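PDB 4ASH: NS6 protease from Murine norovirus 1, which probably cleaves the viral polyprotein as a cysteine endopeptidase with a trypsin-like fold. Local coordinates for residues 144-149 with 153-158; 33-38 with 58-63. The protein carries 1 engineered substitution. All coordinates share one frame; numbering follows the deposited sequence.

Contact 1 of 2, residues 144-149 with 153-158; sequences PYVYKK and WVVIGV
In Lys-148, CG lies anti to the backbone N (chi1 -171°) and the chain kinks at chi3 (-63°); this lays it across the indole of Trp-153. Lys-148 CB sits over one face of the indole, 3.9 Å from the centroid of the Trp-153 six-membered ring, as a CH-pi contact, and Lys-148 CE comes to 3.3 Å from Trp-153 NE1. A long aliphatic chain suits a partly exposed tryptophan at this hairpin end, where Val-146 CG2 also meets Trp-153 CE3 at 3.8 Å. The other face of the sheet carries Tyr-147, whose ring edge takes Ile-156 CG2 at 3.4 Å from Tyr-147 CE1. Antiparallel bonds join Tyr-147 and Val-154 both ways. Further along, Ile-156 and Gly-157 together face Tyr-145, a beta bulge: Ile-156 N gives a straight 2.8 Å bond to Tyr-145 O, while Tyr-145 N reaches Gly-157 O at 2.9 Å from above the carbonyl plane. Both phenols find partners outside 144-149 and 153-158. Tyr-147 OH and Lys-149 NZ share the carboxylate of Glu-76, and Tyr-145 OH bonds His-159 ND1, further along strand 152-162. That last bond would fix the imidazole's rotation, consistent with the tyrosine-histidine pair shaping the S1 pocket in related 3C-like proteases.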
loop_
_atom_site.group_PDB
_atom_site.type_symbol
_atom_site.label_atom_id
_atom_site.label_comp_id
_atom_site.label_asym_id
_atom_site.label_seq_id
_atom_site.Cartn_x
_atom_site.Cartn_y
_atom_site.Cartn_z
ATOM N N PRO A 144 0.880 0.135 4.159
ATOM C CA PRO A 144 0.856 -1.155 3.459
ATOM C C PRO A 144 -0.133 -2.179 4.021
ATOM O O PRO A 144 -0.430 -2.197 5.211
ATOM C CB PRO A 144 2.290 -1.662 3.662
ATOM C CG PRO A 144 2.622 -1.150 5.050
ATOM C CD PRO A 144 2.040 0.250 5.066
ATOM N N TYR A 145 -0.606 -3.057 3.140
ATOM C CA TYR A 145 -1.344 -4.240 3.536
ATOM C C TYR A 145 -0.387 -5.405 3.429
ATOM O O TYR A 145 0.213 -5.602 2.372
ATOM C CB TYR A 145 -2.486 -4.496 2.553
ATOM C CG TYR A 145 -3.706 -3.615 2.726
ATOM C CD1 TYR A 145 -3.597 -2.227 2.744
ATOM C CD2 TYR A 145 -4.969 -4.175 2.853
ATOM C CE1 TYR A 145 -4.717 -1.415 2.892
ATOM C CE2 TYR A 145 -6.101 -3.376 3.004
ATOM C CZ TYR A 145 -5.968 -1.999 3.019
ATOM O OH TYR A 145 -7.084 -1.194 3.168
ATOM N N VAL A 146 -0.241 -6.174 4.502
ATOM C CA VAL A 146 0.700 -7.291 4.509
ATOM C C VAL A 146 0.025 -8.553 5.034
ATOM O O VAL A 146 -1.005 -8.493 5.689
ATOM C CB VAL A 146 1.953 -6.986 5.379
ATOM C CG1 VAL A 146 2.675 -5.741 4.872
ATOM C CG2 VAL A 146 1.573 -6.814 6.848
ATOM N N TYR A 147 0.602 -9.708 4.737
ATOM C CA TYR A 147 0.140 -10.934 5.379
ATOM C C TYR A 147 1.271 -11.940 5.455
ATOM O O TYR A 147 2.275 -11.810 4.752
ATOM C CB TYR A 147 -1.092 -11.529 4.682
ATOM C CG TYR A 147 -0.823 -12.265 3.388
ATOM C CD1 TYR A 147 -0.528 -11.577 2.219
ATOM C CD2 TYR A 147 -0.880 -13.653 3.334
ATOM C CE1 TYR A 147 -0.299 -12.252 1.027
ATOM C CE2 TYR A 147 -0.652 -14.337 2.148
ATOM C CZ TYR A 147 -0.355 -13.628 1.000
ATOM O OH TYR A 147 -0.127 -14.305 -0.183
ATOM N N LYS A 148 1.127 -12.918 6.341
ATOM C CA LYS A 148 2.125 -13.971 6.438
ATOM C C LYS A 148 1.762 -15.090 5.475
ATOM O O LYS A 148 0.783 -15.812 5.679
ATOM C CB LYS A 148 2.240 -14.497 7.869
ATOM C CG LYS A 148 3.411 -15.452 8.064
ATOM C CD LYS A 148 3.425 -16.053 9.456
ATOM C CE LYS A 148 3.620 -14.985 10.518
ATOM N NZ LYS A 148 3.665 -15.564 11.892
ATOM N N LYS A 149 2.538 -15.206 4.403
ATOM C CA LYS A 149 2.309 -16.241 3.407
ATOM C C LYS A 149 3.204 -17.414 3.746
ATOM O O LYS A 149 4.433 -17.296 3.727
ATOM C CB LYS A 149 2.622 -15.732 2.001
ATOM C CG LYS A 149 2.115 -16.652 0.895
ATOM C CD LYS A 149 2.455 -16.102 -0.487
ATOM C CE LYS A 149 1.859 -16.965 -1.587
ATOM N NZ LYS A 149 2.284 -16.531 -2.945
ATOM N N TRP A 153 6.465 -12.836 5.551
ATOM C CA TRP A 153 5.580 -11.683 5.376
ATOM C C TRP A 153 5.730 -11.027 4.005
ATOM O O TRP A 153 6.841 -10.743 3.556
ATOM C CB TRP A 153 5.796 -10.663 6.494
ATOM C CG TRP A 153 5.309 -11.155 7.818
ATOM C CD1 TRP A 153 6.000 -11.917 8.714
ATOM C CD2 TRP A 153 4.014 -10.933 8.392
ATOM N NE1 TRP A 153 5.218 -12.179 9.815
ATOM C CE2 TRP A 153 3.997 -11.586 9.642
ATOM C CE3 TRP A 153 2.872 -10.245 7.973
ATOM C CZ2 TRP A 153 2.877 -11.570 10.474
ATOM C CZ3 TRP A 153 1.763 -10.230 8.801
ATOM C CH2 TRP A 153 1.773 -10.889 10.038
ATOM N N VAL A 154 4.603 -10.805 3.334
ATOM C CA VAL A 154 4.618 -10.245 1.990
ATOM C C VAL A 154 3.694 -9.041 1.965
ATOM O O VAL A 154 2.781 -8.942 2.781
ATOM C CB VAL A 154 4.193 -11.276 0.921
ATOM C CG1 VAL A 154 4.965 -12.567 1.105
ATOM C CG2 VAL A 154 2.729 -11.539 1.004
ATOM N N VAL A 155 3.973 -8.089 1.083
ATOM C CA VAL A 155 3.128 -6.902 0.991
ATOM C C VAL A 155 2.275 -7.021 -0.268
ATOM O O VAL A 155 2.743 -7.491 -1.310
ATOM C CB VAL A 155 3.940 -5.576 1.092
ATOM C CG1 VAL A 155 5.066 -5.508 0.077
ATOM C CG2 VAL A 155 3.034 -4.365 0.972
ATOM N N ILE A 156 1.004 -6.644 -0.156
ATOM C CA ILE A 156 0.072 -6.870 -1.261
ATOM C C ILE A 156 -0.508 -5.617 -1.897
ATOM O O ILE A 156 -1.149 -5.684 -2.956
ATOM C CB ILE A 156 -1.074 -7.806 -0.850
ATOM C CG1 ILE A 156 -1.956 -7.148 0.214
ATOM C CG2 ILE A 156 -0.517 -9.140 -0.384
ATOM C CD1 ILE A 156 -3.245 -7.928 0.486
ATOM N N GLY A 157 -0.293 -4.471 -1.267
ATOM C CA GLY A 157 -0.859 -3.240 -1.774
ATOM C C GLY A 157 -0.761 -2.138 -0.740
ATOM O O GLY A 157 -0.194 -2.338 0.337
ATOM N N VAL A 158 -1.319 -0.976 -1.068
ATOM C CA VAL A 158 -1.319 0.151 -0.149
ATOM C C VAL A 158 -2.729 0.686 0.084
ATOM O O VAL A 158 -3.584 0.656 -0.805
ATOM C CB VAL A 158 -0.399 1.299 -0.637
ATOM C CG1 VAL A 158 1.067 0.836 -0.711
ATOM C CG2 VAL A 158 -0.839 1.853 -1.971
#

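Contact 2 of 2, residues 33-38 with 58-63; sequences VAPPKG and LKYYFT
Ala-34, in the loop after strand 26-30, meets Leu-58 and Tyr-60 of strand 57-62 at the side of the five-stranded antiparallel sheet that forms the N-terminal half of this trypsin-like fold. Its CB points at the strand, and its methyl rests against two neighbouring side-chain ends: Leu-58 CD2 lies 3.5 Å from Ala-34 CB, and Tyr-60 OH lies 3.6 Å from the same methyl. A small residue suits the place, since one methyl is enough where the long Leu-58 and Tyr-60 side chains span most of the gap. Leu-58 and Tyr-60, two apart on the strand, both direct their side chains toward the loop. Leucine supplies a branched apolar end, brought forward by CG lying anti to the backbone N (chi1 -168°), and Leu-58 also packs on Val-51 and Ser-53 of strand 49-54. Tyrosine adds length and a polar end. Its ring meets that of Phe-14 at a steep angle, and Phe-14 also touches Ala-34 and Pro-35, so strand 11-14 joins the same cluster. Between the segments there is no direct hydrogen bond; a water lies between the polar groups. Its firm bond is the one it donates to Pro-35 O at 2.9 Å, using a carbonyl that the proline-rich, irregular loop turns toward the phenol. It lies in the plane of the Tyr-60 ring, at its edge, although its 2.4 Å separation from Tyr-60 OH is doubtfully short.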
loop_
_atom_site.group_PDB
_atom_site.type_symbol
_atom_site.label_atom_id
_atom_site.label_comp_id
_atom_site.label_asym_id
_atom_site.label_seq_id
_atom_site.Cartn_x
_atom_site.Cartn_y
_atom_site.Cartn_z
ATOM N N VAL A 33 -1.452 10.657 -2.686
ATOM C CA VAL A 33 -0.832 11.347 -1.555
ATOM C C VAL A 33 0.569 11.845 -1.889
ATOM O O VAL A 33 1.128 12.670 -1.170
ATOM C CB VAL A 33 -0.763 10.484 -0.262
ATOM C CG1 VAL A 33 -2.130 9.919 0.108
ATOM C CG2 VAL A 33 0.284 9.378 -0.387
ATOM N N ALA A 34 1.132 11.360 -2.992
ATOM C CA ALA A 34 2.538 11.612 -3.270
ATOM C C ALA A 34 2.832 13.075 -3.574
ATOM O O ALA A 34 1.981 13.791 -4.097
ATOM C CB ALA A 34 3.012 10.735 -4.414
ATOM N N PRO A 35 4.054 13.516 -3.250
ATOM C CA PRO A 35 4.506 14.843 -3.676
ATOM C C PRO A 35 4.449 14.914 -5.194
ATOM O O PRO A 35 4.484 13.869 -5.850
ATOM C CB PRO A 35 5.963 14.881 -3.216
ATOM C CG PRO A 35 6.049 13.899 -2.102
ATOM C CD PRO A 35 5.081 12.801 -2.476
ATOM N N PRO A 36 4.372 16.130 -5.749
ATOM C CA PRO A 36 4.278 16.303 -7.198
ATOM C C PRO A 36 5.467 15.664 -7.900
ATOM O O PRO A 36 6.589 15.688 -7.385
ATOM C CB PRO A 36 4.316 17.823 -7.372
ATOM C CG PRO A 36 3.835 18.364 -6.066
ATOM C CD PRO A 36 4.369 17.419 -5.035
ATOM N N LYS A 37 5.212 15.079 -9.062
ATOM C CA LYS A 37 6.275 14.502 -9.865
ATOM C C LYS A 37 7.377 15.540 -10.051
ATOM O O LYS A 37 7.103 16.729 -10.217
ATOM C CB LYS A 37 5.722 14.038 -11.214
ATOM C CG LYS A 37 6.690 13.216 -12.037
ATOM C CD LYS A 37 5.945 12.380 -13.068
ATOM C CE LYS A 37 6.811 12.097 -14.282
ATOM N NZ LYS A 37 7.127 13.349 -15.032
ATOM N N GLY A 38 8.625 15.092 -9.988
ATOM C CA GLY A 38 9.751 15.999 -10.102
ATOM C C GLY A 38 10.201 16.624 -8.792
ATOM O O GLY A 38 10.981 17.574 -8.800
ATOM N N LEU A 58 1.643 3.757 -6.685
ATOM C CA LEU A 58 2.847 4.420 -7.167
ATOM C C LEU A 58 4.106 3.748 -6.614
ATOM O O LEU A 58 4.199 3.484 -5.414
ATOM C CB LEU A 58 2.797 5.897 -6.761
ATOM C CG LEU A 58 3.812 6.843 -7.384
ATOM C CD1 LEU A 58 3.618 6.900 -8.891
ATOM C CD2 LEU A 58 3.649 8.224 -6.768
ATOM N N LYS A 59 5.070 3.461 -7.487
ATOM C CA LYS A 59 6.302 2.807 -7.069
ATOM C C LYS A 59 7.512 3.610 -7.512
ATOM O O LYS A 59 7.622 3.993 -8.677
ATOM C CB LYS A 59 6.374 1.382 -7.636
ATOM C CG LYS A 59 7.678 0.638 -7.332
ATOM C CD LYS A 59 7.533 -0.852 -7.596
ATOM C CE LYS A 59 7.292 -1.154 -9.073
ATOM N NZ LYS A 59 8.452 -0.764 -9.922
ATOM N N TYR A 60 8.415 3.852 -6.569
ATOM C CA TYR A 60 9.687 4.507 -6.839
ATOM C C TYR A 60 10.792 3.484 -6.753
ATOM O O TYR A 60 10.838 2.705 -5.800
ATOM C CB TYR A 60 9.965 5.570 -5.775
ATOM C CG TYR A 60 8.992 6.712 -5.756
ATOM C CD1 TYR A 60 7.763 6.585 -5.127
ATOM C CD2 TYR A 60 9.319 7.931 -6.319
ATOM C CE1 TYR A 60 6.865 7.644 -5.087
ATOM C CE2 TYR A 60 8.428 8.996 -6.283
ATOM C CZ TYR A 60 7.204 8.843 -5.667
ATOM O OH TYR A 60 6.319 9.903 -5.607
ATOM N N TYR A 61 11.675 3.480 -7.748
ATOM C CA TYR A 61 12.850 2.627 -7.708
ATOM C C TYR A 61 14.128 3.467 -7.711
ATOM O O TYR A 61 14.349 4.282 -8.612
ATOM C CB TYR A 61 12.858 1.638 -8.885
ATOM C CG TYR A 61 14.192 0.923 -9.001
ATOM C CD1 TYR A 61 14.506 -0.141 -8.162
ATOM C CD2 TYR A 61 15.157 1.356 -9.897
ATOM C CE1 TYR A 61 15.743 -0.777 -8.234
ATOM C CE2 TYR A 61 16.395 0.726 -9.979
ATOM C CZ TYR A 61 16.679 -0.338 -9.148
ATOM O OH TYR A 61 17.901 -0.969 -9.237
ATOM N N PHE A 62 14.966 3.252 -6.703
ATOM C CA PHE A 62 16.206 4.000 -6.541
ATOM C C PHE A 62 17.381 3.132 -6.961
ATOM O O PHE A 62 17.574 2.044 -6.425
ATOM C CB PHE A 62 16.370 4.443 -5.081
ATOM C CG PHE A 62 15.301 5.393 -4.613
ATOM C CD1 PHE A 62 14.079 4.912 -4.168
ATOM C CD2 PHE A 62 15.519 6.768 -4.622
ATOM C CE1 PHE A 62 13.080 5.775 -3.737
ATOM C CE2 PHE A 62 14.528 7.635 -4.200
ATOM C CZ PHE A 62 13.307 7.138 -3.764
ATOM N N THR A 63 18.159 3.617 -7.924
ATOM C CA THR A 63 19.333 2.894 -8.406
ATOM C C THR A 63 20.277 2.517 -7.265
ATOM O O THR A 63 20.792 1.391 -7.205
ATOM C CB THR A 63 20.098 3.731 -9.439
ATOM O OG1 THR A 63 19.203 4.108 -10.494
ATOM C CG2 THR A 63 21.242 2.920 -10.022
HETATM O O HOH W 1 6.745 12.155 -6.402
#

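In the fold
From the N terminus, the chain builds the five-stranded sheet first. Contact 2 closes a loop there, in which 19 residues, including strand 49-54, separate 33-38 from 58-63. The chain then enters the second, mixed sheet, and contact 1 closes a far shorter loop, the hairpin of strands 144-149 and 152-162 with only three residues between its segments. The two closures follow in series, neither nested nor crossed. Their centres lie 20 Å apart on opposite sides of the chain's centre, with nearest atoms about 6 Å apart. Contact 2 ties a connecting loop to the first sheet, and contact 1 joins two strands within the second. Trypsin-like proteases hold their active site between two such halves.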